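Local coordinates for protein O-methyltransferase (Saccharopolyspora spinosa, PDB 4CE0) that probably transfers a methyl group from S-adenosyl-L-methionine to the 4'-hydroxyl of the rhamnose of spinosyn, using a magnesium ion, during antibiotic biosynthesis, at residues Asp61-Cys66 with Val181-Gly186; Ala69-Gly74 with Ala95-Phe100; Arg161-Trp166 with Pro172-Gln177. All blocks are in the same frame, centred on the assembly; numbering follows the deposited sequence.

Contact 1: Asp61-Cys66 with Val181-Gly186. With MG (magnesium ion), chain C; SAH (S-adenosyl-L-homocysteine), chain B.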
loop_
_atom_site.group_PDB
_atom_site.type_symbol
_atom_site.label_atom_id
_atom_site.label_comp_id
_atom_site.label_asym_id
_atom_site.label_seq_id
_atom_site.Cartn_x
_atom_site.Cartn_y
_atom_site.Cartn_z
ATOM N N ASP A 61 -10.478 -8.600 -6.607
ATOM C CA ASP A 61 -11.452 -7.712 -7.256
ATOM C C ASP A 61 -12.850 -8.292 -7.094
ATOM O O ASP A 61 -13.848 -7.577 -6.930
ATOM C CB ASP A 61 -11.198 -7.533 -8.756
ATOM C CG ASP A 61 -9.929 -6.743 -9.069
ATOM O OD1 ASP A 61 -9.365 -6.068 -8.185
ATOM O OD2 ASP A 61 -9.495 -6.798 -10.242
ATOM N N ASN A 62 -12.956 -9.599 -7.198
ATOM C CA ASN A 62 -14.260 -10.214 -6.983
ATOM C C ASN A 62 -14.717 -9.948 -5.555
ATOM O O ASN A 62 -15.900 -9.615 -5.279
ATOM C CB ASN A 62 -14.196 -11.714 -7.279
ATOM C CG ASN A 62 -15.395 -12.467 -6.722
ATOM O OD1 ASN A 62 -15.333 -13.026 -5.623
ATOM N ND2 ASN A 62 -16.495 -12.441 -7.450
ATOM N N LEU A 63 -13.783 -10.063 -4.619
ATOM C CA LEU A 63 -14.146 -9.900 -3.200
ATOM C C LEU A 63 -14.654 -8.477 -2.974
ATOM O O LEU A 63 -15.654 -8.258 -2.294
ATOM C CB LEU A 63 -12.949 -10.225 -2.319
ATOM C CG LEU A 63 -13.135 -10.243 -0.800
ATOM C CD1 LEU A 63 -14.354 -10.997 -0.402
ATOM C CD2 LEU A 63 -11.900 -10.881 -0.131
ATOM N N GLN A 64 -14.008 -7.512 -3.612
ATOM C CA GLN A 64 -14.408 -6.113 -3.479
ATOM C C GLN A 64 -15.816 -5.891 -4.079
ATOM O O GLN A 64 -16.617 -5.180 -3.502
ATOM C CB GLN A 64 -13.422 -5.200 -4.196
ATOM C CG GLN A 64 -13.802 -3.698 -4.080
ATOM C CD GLN A 64 -12.719 -2.774 -4.603
ATOM O OE1 GLN A 64 -11.594 -3.199 -4.847
ATOM N NE2 GLN A 64 -13.068 -1.497 -4.802
ATOM N N HIS A 65 -16.072 -6.465 -5.254
ATOM C CA HIS A 65 -17.383 -6.365 -5.937
ATOM C C HIS A 65 -18.476 -6.877 -5.024
ATOM O O HIS A 65 -19.492 -6.208 -4.813
ATOM C CB HIS A 65 -17.384 -7.201 -7.234
ATOM C CG HIS A 65 -18.729 -7.299 -7.900
ATOM N ND1 HIS A 65 -19.651 -8.274 -7.581
ATOM C CD2 HIS A 65 -19.296 -6.538 -8.863
ATOM C CE1 HIS A 65 -20.736 -8.106 -8.320
ATOM N NE2 HIS A 65 -20.544 -7.067 -9.112
ATOM N N CYS A 66 -18.251 -8.052 -4.424
ATOM C CA CYS A 66 -19.245 -8.641 -3.514
ATOM C C CYS A 66 -19.486 -7.817 -2.230
ATOM O O CYS A 66 -20.616 -7.592 -1.813
ATOM C CB CYS A 66 -18.850 -10.078 -3.135
ATOM S SG CYS A 66 -18.846 -11.236 -4.552
ATOM N N VAL A 181 -21.471 -12.021 3.589
ATOM C CA VAL A 181 -20.491 -12.613 2.678
ATOM C C VAL A 181 -19.819 -13.804 3.352
ATOM O O VAL A 181 -19.397 -13.731 4.479
ATOM C CB VAL A 181 -19.400 -11.572 2.223
ATOM C CG1 VAL A 181 -18.267 -12.234 1.438
ATOM C CG2 VAL A 181 -20.011 -10.432 1.461
ATOM N N LEU A 182 -19.706 -14.905 2.633
ATOM C CA LEU A 182 -19.107 -16.121 3.171
ATOM C C LEU A 182 -18.085 -16.568 2.159
ATOM O O LEU A 182 -18.441 -16.940 1.032
ATOM C CB LEU A 182 -20.188 -17.207 3.398
ATOM C CG LEU A 182 -19.689 -18.634 3.685
ATOM C CD1 LEU A 182 -18.841 -18.645 4.964
ATOM C CD2 LEU A 182 -20.856 -19.655 3.772
ATOM N N ARG A 183 -16.809 -16.471 2.530
ATOM C CA ARG A 183 -15.716 -16.840 1.633
ATOM C C ARG A 183 -15.090 -18.160 2.086
ATOM O O ARG A 183 -14.691 -18.296 3.235
ATOM C CB ARG A 183 -14.678 -15.727 1.536
ATOM C CG ARG A 183 -13.647 -15.961 0.442
ATOM C CD ARG A 183 -12.665 -14.785 0.247
ATOM N NE ARG A 183 -12.252 -14.904 -1.127
ATOM C CZ ARG A 183 -11.299 -15.712 -1.568
ATOM N NH1 ARG A 183 -10.520 -16.386 -0.718
ATOM N NH2 ARG A 183 -11.107 -15.792 -2.876
ATOM N N LEU A 184 -15.072 -19.147 1.186
ATOM C CA LEU A 184 -14.531 -20.489 1.485
ATOM C C LEU A 184 -13.208 -20.642 0.774
ATOM O O LEU A 184 -13.120 -20.519 -0.461
ATOM C CB LEU A 184 -15.467 -21.587 1.042
ATOM C CG LEU A 184 -16.585 -22.006 1.983
ATOM C CD1 LEU A 184 -17.533 -20.878 2.262
ATOM C CD2 LEU A 184 -17.310 -23.156 1.345
ATOM N N ASP A 185 -12.169 -20.855 1.553
ATOM C CA ASP A 185 -10.854 -21.031 0.985
ATOM C C ASP A 185 -10.121 -22.064 1.808
ATOM O O ASP A 185 -8.968 -21.886 2.163
ATOM C CB ASP A 185 -10.100 -19.694 0.932
ATOM C CG ASP A 185 -9.002 -19.676 -0.128
ATOM O OD1 ASP A 185 -8.707 -20.765 -0.708
ATOM O OD2 ASP A 185 -8.441 -18.571 -0.393
ATOM N N GLY A 186 -10.840 -23.117 2.170
ATOM C CA GLY A 186 -10.227 -24.368 2.588
ATOM C C GLY A 186 -10.315 -25.247 1.358
ATOM O O GLY A 186 -11.363 -25.336 0.718
HETATM MG MG MG C . -7.872 -20.896 -2.574
HETATM N N SAH B . -4.315 -16.618 0.987
HETATM C CA SAH B . -5.433 -17.569 1.098
HETATM C CB SAH B . -5.316 -18.624 2.171
HETATM C CG SAH B . -6.196 -19.861 2.342
HETATM S SD SAH B . -5.006 -21.226 2.501
HETATM C C SAH B . -6.481 -16.600 1.473
HETATM O O SAH B . -7.496 -17.086 1.944
HETATM O OXT SAH B . -6.030 -15.330 1.175
HETATM C "C5'" SAH B . -6.002 -22.499 3.354
HETATM C "C4'" SAH B . -6.269 -22.206 4.838
HETATM O "O4'" SAH B . -7.328 -23.005 5.320
HETATM C "C3'" SAH B . -5.089 -22.502 5.768
HETATM O "O3'" SAH B . -4.789 -21.311 6.464
HETATM C "C2'" SAH B . -5.526 -23.636 6.705
HETATM O "O2'" SAH B . -5.022 -23.635 8.058
HETATM C "C1'" SAH B . -7.050 -23.501 6.628
HETATM N N9 SAH B . -7.844 -24.737 6.826
HETATM C C8 SAH B . -8.094 -25.690 5.861
HETATM N N7 SAH B . -8.898 -26.618 6.399
HETATM C C5 SAH B . -9.201 -26.262 7.667
HETATM C C6 SAH B . -9.975 -26.846 8.672
HETATM N N6 SAH B . -10.622 -27.992 8.467
HETATM N N1 SAH B . -10.072 -26.238 9.901
HETATM C C2 SAH B . -9.437 -25.040 10.160
HETATM N N3 SAH B . -8.653 -24.494 9.170
HETATM C C4 SAH B . -8.561 -25.064 7.936
HETATM O O HOH W 1 -13.082 -13.574 -4.250
HETATM O O HOH W 2 -6.161 -19.675 -2.031
HETATM O O HOH W 3 -6.374 -21.193 -4.264
HETATM O O HOH W 4 -6.585 -22.335 -1.790
#

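Contact 2: Ala69-Gly74 with Ala95-Phe100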
loop_
_atom_site.group_PDB
_atom_site.type_symbol
_atom_site.label_atom_id
_atom_site.label_comp_id
_atom_site.label_asym_id
_atom_site.label_seq_id
_atom_site.Cartn_x
_atom_site.Cartn_y
_atom_site.Cartn_z
ATOM N N ALA A 69 -21.322 -4.614 -3.035
ATOM C CA ALA A 69 -22.713 -4.828 -3.448
ATOM C C ALA A 69 -23.575 -5.018 -2.224
ATOM O O ALA A 69 -24.686 -4.465 -2.116
ATOM C CB ALA A 69 -22.820 -6.045 -4.379
ATOM N N VAL A 70 -23.061 -5.810 -1.295
ATOM C CA VAL A 70 -23.732 -6.042 -0.018
ATOM C C VAL A 70 -23.936 -4.740 0.762
ATOM O O VAL A 70 -24.982 -4.540 1.403
ATOM C CB VAL A 70 -22.899 -7.027 0.810
ATOM C CG1 VAL A 70 -22.950 -6.729 2.270
ATOM C CG2 VAL A 70 -23.320 -8.491 0.501
ATOM N N LEU A 71 -22.911 -3.888 0.763
ATOM C CA LEU A 71 -23.000 -2.597 1.438
ATOM C C LEU A 71 -24.016 -1.671 0.734
ATOM O O LEU A 71 -24.839 -1.057 1.397
ATOM C CB LEU A 71 -21.640 -1.908 1.501
ATOM C CG LEU A 71 -20.555 -2.550 2.360
ATOM C CD1 LEU A 71 -19.341 -1.628 2.382
ATOM C CD2 LEU A 71 -21.011 -2.890 3.780
ATOM N N ALA A 72 -23.972 -1.579 -0.600
ATOM C CA ALA A 72 -24.899 -0.684 -1.308
ATOM C C ALA A 72 -26.342 -1.197 -1.271
ATOM O O ALA A 72 -27.278 -0.413 -1.180
ATOM C CB ALA A 72 -24.491 -0.516 -2.665
ATOM N N ASP A 73 -26.514 -2.512 -1.358
ATOM C CA ASP A 73 -27.850 -3.121 -1.348
ATOM C C ASP A 73 -28.500 -3.166 0.040
ATOM O O ASP A 73 -29.712 -3.370 0.149
ATOM C CB ASP A 73 -27.780 -4.552 -1.891
ATOM C CG ASP A 73 -27.477 -4.605 -3.368
ATOM O OD1 ASP A 73 -27.093 -3.569 -3.953
ATOM O OD2 ASP A 73 -27.628 -5.696 -3.947
ATOM N N GLY A 74 -27.713 -2.997 1.101
ATOM C CA GLY A 74 -28.238 -3.141 2.448
ATOM C C GLY A 74 -28.342 -4.572 2.961
ATOM O O GLY A 74 -29.074 -4.844 3.919
ATOM N N ALA A 95 -10.681 -3.790 5.215
ATOM C CA ALA A 95 -10.279 -2.497 4.628
ATOM C C ALA A 95 -11.426 -1.901 3.804
ATOM O O ALA A 95 -11.599 -0.684 3.768
ATOM C CB ALA A 95 -9.040 -2.652 3.801
ATOM N N VAL A 96 -12.227 -2.742 3.157
ATOM C CA VAL A 96 -13.365 -2.201 2.424
ATOM C C VAL A 96 -14.348 -1.496 3.388
ATOM O O VAL A 96 -14.769 -0.353 3.133
ATOM C CB VAL A 96 -14.080 -3.255 1.601
ATOM C CG1 VAL A 96 -15.200 -2.600 0.824
ATOM C CG2 VAL A 96 -13.100 -3.951 0.645
ATOM N N LEU A 97 -14.703 -2.169 4.490
ATOM C CA LEU A 97 -15.498 -1.540 5.558
ATOM C C LEU A 97 -14.911 -0.204 6.006
ATOM O O LEU A 97 -15.632 0.775 6.192
ATOM C CB LEU A 97 -15.601 -2.455 6.789
ATOM C CG LEU A 97 -16.272 -3.811 6.595
ATOM C CD1 LEU A 97 -16.312 -4.558 7.922
ATOM C CD2 LEU A 97 -17.656 -3.636 6.007
ATOM N N GLN A 98 -13.604 -0.181 6.240
ATOM C CA GLN A 98 -12.915 1.063 6.553
ATOM C C GLN A 98 -13.101 2.076 5.433
ATOM O O GLN A 98 -13.314 3.248 5.709
ATOM C CB GLN A 98 -11.408 0.797 6.749
ATOM C CG GLN A 98 -10.608 2.013 7.183
ATOM C CD GLN A 98 -11.016 2.506 8.550
ATOM O OE1 GLN A 98 -11.124 3.714 8.782
ATOM N NE2 GLN A 98 -11.255 1.574 9.467
ATOM N N ALA A 99 -12.995 1.661 4.171
ATOM C CA ALA A 99 -13.083 2.642 3.065
ATOM C C ALA A 99 -14.478 3.238 3.011
ATOM O O ALA A 99 -14.661 4.380 2.591
ATOM C CB ALA A 99 -12.760 2.006 1.740
ATOM N N PHE A 100 -15.464 2.454 3.437
ATOM C CA PHE A 100 -16.847 2.898 3.340
ATOM C C PHE A 100 -17.393 3.455 4.646
ATOM O O PHE A 100 -18.538 3.866 4.706
ATOM C CB PHE A 100 -17.726 1.766 2.837
ATOM C CG PHE A 100 -17.719 1.635 1.343
ATOM C CD1 PHE A 100 -16.703 0.942 0.699
ATOM C CD2 PHE A 100 -18.734 2.204 0.576
ATOM C CE1 PHE A 100 -16.686 0.831 -0.666
ATOM C CE2 PHE A 100 -18.732 2.089 -0.787
ATOM C CZ PHE A 100 -17.700 1.401 -1.418
#

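Contact 3: Arg161-Trp166 with Pro172-Gln177. With SAH (S-adenosyl-L-homocysteine), chain B.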
loop_
_atom_site.group_PDB
_atom_site.type_symbol
_atom_site.label_atom_id
_atom_site.label_comp_id
_atom_site.label_asym_id
_atom_site.label_seq_id
_atom_site.Cartn_x
_atom_site.Cartn_y
_atom_site.Cartn_z
ATOM N N ARG A 161 -12.652 -10.357 14.350
ATOM C CA ARG A 161 -12.678 -11.440 15.350
ATOM C C ARG A 161 -12.120 -12.735 14.781
ATOM O O ARG A 161 -12.275 -13.061 13.588
ATOM C CB ARG A 161 -14.094 -11.655 15.864
ATOM C CG ARG A 161 -14.640 -10.415 16.572
ATOM C CD ARG A 161 -16.016 -10.645 17.197
ATOM N NE ARG A 161 -15.976 -11.652 18.270
ATOM C CZ ARG A 161 -16.963 -11.867 19.146
ATOM N NH1 ARG A 161 -18.077 -11.142 19.106
ATOM N NH2 ARG A 161 -16.848 -12.820 20.058
ATOM N N PHE A 162 -11.402 -13.445 15.631
ATOM C CA PHE A 162 -10.729 -14.653 15.203
ATOM C C PHE A 162 -11.425 -15.842 15.800
ATOM O O PHE A 162 -11.823 -15.805 16.948
ATOM C CB PHE A 162 -9.262 -14.602 15.606
ATOM C CG PHE A 162 -8.540 -13.393 15.063
ATOM C CD1 PHE A 162 -8.518 -12.196 15.781
ATOM C CD2 PHE A 162 -7.874 -13.448 13.837
ATOM C CE1 PHE A 162 -7.850 -11.071 15.292
ATOM C CE2 PHE A 162 -7.191 -12.303 13.326
ATOM C CZ PHE A 162 -7.183 -11.132 14.052
ATOM N N LEU A 163 -11.614 -16.885 14.993
ATOM C CA LEU A 163 -12.211 -18.125 15.472
ATOM C C LEU A 163 -11.229 -19.252 15.213
ATOM O O LEU A 163 -11.249 -19.848 14.120
ATOM C CB LEU A 163 -13.531 -18.370 14.761
ATOM C CG LEU A 163 -14.444 -19.499 15.230
ATOM C CD1 LEU A 163 -14.735 -19.429 16.724
ATOM C CD2 LEU A 163 -15.751 -19.435 14.401
ATOM N N PRO A 164 -10.361 -19.549 16.208
ATOM C CA PRO A 164 -9.286 -20.538 16.042
ATOM C C PRO A 164 -9.759 -21.962 16.340
ATOM O O PRO A 164 -10.386 -22.182 17.372
ATOM C CB PRO A 164 -8.254 -20.083 17.083
ATOM C CG PRO A 164 -9.085 -19.552 18.197
ATOM C CD PRO A 164 -10.225 -18.828 17.496
ATOM N N GLY A 165 -9.485 -22.903 15.440
ATOM C CA GLY A 165 -9.802 -24.298 15.678
ATOM C C GLY A 165 -10.033 -24.979 14.359
ATOM O O GLY A 165 -10.050 -24.323 13.313
ATOM N N TRP A 166 -10.167 -26.299 14.391
ATOM C CA TRP A 166 -10.599 -27.036 13.217
ATOM C C TRP A 166 -12.064 -26.722 12.999
ATOM O O TRP A 166 -12.830 -26.667 13.949
ATOM C CB TRP A 166 -10.347 -28.539 13.419
ATOM C CG TRP A 166 -8.918 -28.780 13.768
ATOM C CD1 TRP A 166 -8.400 -29.078 14.999
ATOM C CD2 TRP A 166 -7.806 -28.679 12.879
ATOM N NE1 TRP A 166 -7.033 -29.183 14.922
ATOM C CE2 TRP A 166 -6.644 -28.953 13.626
ATOM C CE3 TRP A 166 -7.677 -28.392 11.514
ATOM C CZ2 TRP A 166 -5.372 -28.954 13.052
ATOM C CZ3 TRP A 166 -6.416 -28.398 10.950
ATOM C CH2 TRP A 166 -5.281 -28.667 11.717
ATOM N N PRO A 172 -19.868 -25.632 14.289
ATOM C CA PRO A 172 -21.230 -25.986 14.726
ATOM C C PRO A 172 -21.797 -25.047 15.786
ATOM O O PRO A 172 -23.008 -24.799 15.809
ATOM C CB PRO A 172 -21.065 -27.401 15.277
ATOM C CG PRO A 172 -19.918 -27.984 14.492
ATOM C CD PRO A 172 -18.961 -26.796 14.307
ATOM N N THR A 173 -20.925 -24.492 16.619
ATOM C CA THR A 173 -21.340 -23.580 17.670
ATOM C C THR A 173 -20.768 -22.176 17.463
ATOM O O THR A 173 -20.602 -21.427 18.420
ATOM C CB THR A 173 -20.861 -24.114 19.016
ATOM O OG1 THR A 173 -19.500 -24.559 18.871
ATOM C CG2 THR A 173 -21.744 -25.280 19.447
ATOM N N ALA A 174 -20.481 -21.806 16.218
ATOM C CA ALA A 174 -19.833 -20.531 15.978
ATOM C C ALA A 174 -20.686 -19.387 16.550
ATOM O O ALA A 174 -21.907 -19.396 16.422
ATOM C CB ALA A 174 -19.590 -20.328 14.482
ATOM N N PRO A 175 -20.048 -18.400 17.187
ATOM C CA PRO A 175 -20.811 -17.247 17.697
ATOM C C PRO A 175 -21.178 -16.218 16.609
ATOM O O PRO A 175 -21.352 -15.023 16.887
ATOM C CB PRO A 175 -19.873 -16.646 18.756
ATOM C CG PRO A 175 -18.496 -17.024 18.308
ATOM C CD PRO A 175 -18.638 -18.368 17.620
ATOM N N ILE A 176 -21.320 -16.701 15.382
ATOM C CA ILE A 176 -21.731 -15.882 14.242
ATOM C C ILE A 176 -23.253 -15.953 14.111
ATOM O O ILE A 176 -23.829 -17.037 14.130
ATOM C CB ILE A 176 -21.045 -16.401 12.958
ATOM C CG1 ILE A 176 -19.516 -16.222 13.054
ATOM C CG2 ILE A 176 -21.590 -15.707 11.738
ATOM C CD1 ILE A 176 -18.742 -16.991 12.013
ATOM N N GLN A 177 -23.916 -14.814 13.974
ATOM C CA GLN A 177 -25.388 -14.802 13.881
ATOM C C GLN A 177 -25.872 -14.709 12.444
ATOM O O GLN A 177 -26.768 -15.442 12.017
ATOM C CB GLN A 177 -25.973 -13.625 14.669
ATOM C CG GLN A 177 -26.455 -13.967 16.052
ATOM C CD GLN A 177 -25.333 -14.410 16.949
ATOM O OE1 GLN A 177 -24.665 -15.409 16.685
ATOM N NE2 GLN A 177 -25.108 -13.661 18.018
HETATM N N SAH B . -4.315 -16.618 0.987
HETATM C CA SAH B . -5.433 -17.569 1.098
HETATM C CB SAH B . -5.316 -18.624 2.171
HETATM C CG SAH B . -6.196 -19.861 2.342
HETATM S SD SAH B . -5.006 -21.226 2.501
HETATM C C SAH B . -6.481 -16.600 1.473
HETATM O O SAH B . -7.496 -17.086 1.944
HETATM O OXT SAH B . -6.030 -15.330 1.175
HETATM C "C5'" SAH B . -6.002 -22.499 3.354
HETATM C "C4'" SAH B . -6.269 -22.206 4.838
HETATM O "O4'" SAH B . -7.328 -23.005 5.320
HETATM C "C3'" SAH B . -5.089 -22.502 5.768
HETATM O "O3'" SAH B . -4.789 -21.311 6.464
HETATM C "C2'" SAH B . -5.526 -23.636 6.705
HETATM O "O2'" SAH B . -5.022 -23.635 8.058
HETATM C "C1'" SAH B . -7.050 -23.501 6.628
HETATM N N9 SAH B . -7.844 -24.737 6.826
HETATM C C8 SAH B . -8.094 -25.690 5.861
HETATM N N7 SAH B . -8.898 -26.618 6.399
HETATM C C5 SAH B . -9.201 -26.262 7.667
HETATM C C6 SAH B . -9.975 -26.846 8.672
HETATM N N6 SAH B . -10.622 -27.992 8.467
HETATM N N1 SAH B . -10.072 -26.238 9.901
HETATM C C2 SAH B . -9.437 -25.040 10.160
HETATM N N3 SAH B . -8.653 -24.494 9.170
HETATM C C4 SAH B . -8.561 -25.064 7.936
#

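Contact 1: Asp61-Cys66 with Val181-Gly186
Next to the magnesium and S-adenosyl-L-homocysteine (SAH) site of this Rossmann-like methyltransferase, Leu-63 of helix 56-73 packs on Arg-183 of strand 179-184. Helix and strand run nearly antiparallel at 161°, their axes 10.5 Å apart, as when a helix lies over a parallel sheet. The two side chains cross at about a right angle, with CD2 of Leu-63 4.0 Å from CD of Arg-183. Further back along the strand, CD1 of Leu-63 is 4.5 Å from CG1 of Val-181, while CG2 of Val-181 approaches the carbonyl of Cys-66. Arg-183 is extended from CG to NE, which carries its guanidinium past the leucine to the metal ligands. NH1 forms a salt bridge to OD2 of Asp-185 at 3.0 Å. The acceptor lies almost in the guanidinium plane, but the nitrogen comes from above the carboxylate, 43° out of its plane. At another place on the guanidinium edge, water 1 accepts from NH2 of Arg-183 at 3.3 Å and donates to OD1 of Asn-62 at 2.7 Å, which ties the charged group to the helix. Asp-185 in turn binds magnesium through OD1 at 2.0 Å, while its OD2 receives a hydrogen bond from water 2, itself a metal ligand. Asp-212 and Asp-213 complete the protein share of the metal site. Arg-183 also bridges to Asp-212 and Glu-81, so three carboxylates probably balance its buried charge, and the arginine lies in the second shell of the metal, where it probably helps to position two of the aspartates.

Contact 2: Ala69-Gly74 with Ala95-Phe100
Leu-71 divides its two methyl groups between two residues of helix 88-100. CD2 meets CD2 of Leu-97 at 4.1 Å, methyl against methyl, and the two leucine side chains cross at about a right angle. CD1 turns instead to Phe-100, lying 3.8 Å from its CB and the same distance from CG, so it rests at the root of the aromatic side chain and meets the ring obliquely. Leu-97 and Phe-100 are three positions apart on the same helix, so the methyls of Leu-71 straddle them. The torsion about its CB-CG bond (chi2 -175°) turns the fork so that one methyl faces each residue. Phe-100 has CG anti to its own carbonyl carbon (chi1 -83°), which brings the ring edge to the carbonyl of Val-96: CD1 of Phe-100 is 3.4 Å from O of Val-96, with that oxygen in the ring plane. The same oxygen accepts the backbone N-H of Phe-100 at 2.9 Å. No polar bond joins the two segments; the join is wholly apolar, and the nearest CA atoms, those of Leu-71 and Phe-100, remain 8.5 Å apart. Around this helix-helix joint, the ring of Phe-100 also touches Glu-68, Val-96 packs on Val-67, and Val-70 faces Ala-180 and Val-181 of the central sheet. Helix 6-16 covers Ala-95 and Ala-99, and Gln-98 reaches Leu-7 of the second subunit.

Contact 3: Arg161-Trp166 with Pro172-Gln177
The backbone of Leu-163, whose side chain packs on Ala-174 and Pro-175, is held by hydrogen bonds to Val-109 and Asp-111 of the neighbouring strand 107-111. Those bonds fix strand 160-164 at the edge of the parallel part of a Rossmann-like sheet. The chain then passes through the short helix 167-170 and the loop 172-177 before entering strand 179-184, a beta-alpha-beta crossover that skips over two intervening strands. Contact across it is apolar and centres on one branched side chain. Leu-163 sets CG anti to its backbone N (chi1 -171°) and sends its two methyls to different residues. CD2 is 3.9 Å from CB of Ala-174, and the CD1 methyl meets the CD corner of the Pro-175 ring at 4.1 Å. The backbones stay well separated, the closest CA atoms, of Leu-163 and Ala-174, being 8.0 Å apart, so side chains, chiefly that of Leu-163, bridge the gap. Pro-175 and Ile-176 also rest on Trp-108 of strand 107-111, so the loop packs against the sheet there. Phe-162, pointing the other way, packs on helix 143-152. Past the strand, Gly-165 adopts a positive phi of 152° and the chain turns into the cofactor pocket, with Trp-166 at the N-cap position of the next helix and its carbonyl hydrogen-bonded to the hydroxyl of Thr-170. Phe-167, which follows, donates its backbone N-H to SAH. At the adenine, O of Gly-165 lies 3.3 Å from C2 of SAH, while CE3 of Trp-166 comes within 3.6 Å of N1 of SAH, the indole being oblique to that atom.

Contact 2 and contact 3 are both nested within the long loop closed by contact 1, and follow one another in series along the chain. Contacts 1 and 2 share helix 56-73: their centres are 13 Å apart and they touch where CG2 of Val-181 meets CG2 of Val-70 at 4.0 Å. The helix thereby joins the sheet to helix 88-100. Contacts 1 and 3, with centres 18 Å apart, reach different strands of the same sheet and both touch SAH, contact 1 beside the metal and contact 3 at the adenine. Contacts 2 and 3 lie 23 Å apart between centres and do not touch, contact 2 being remote from the active site.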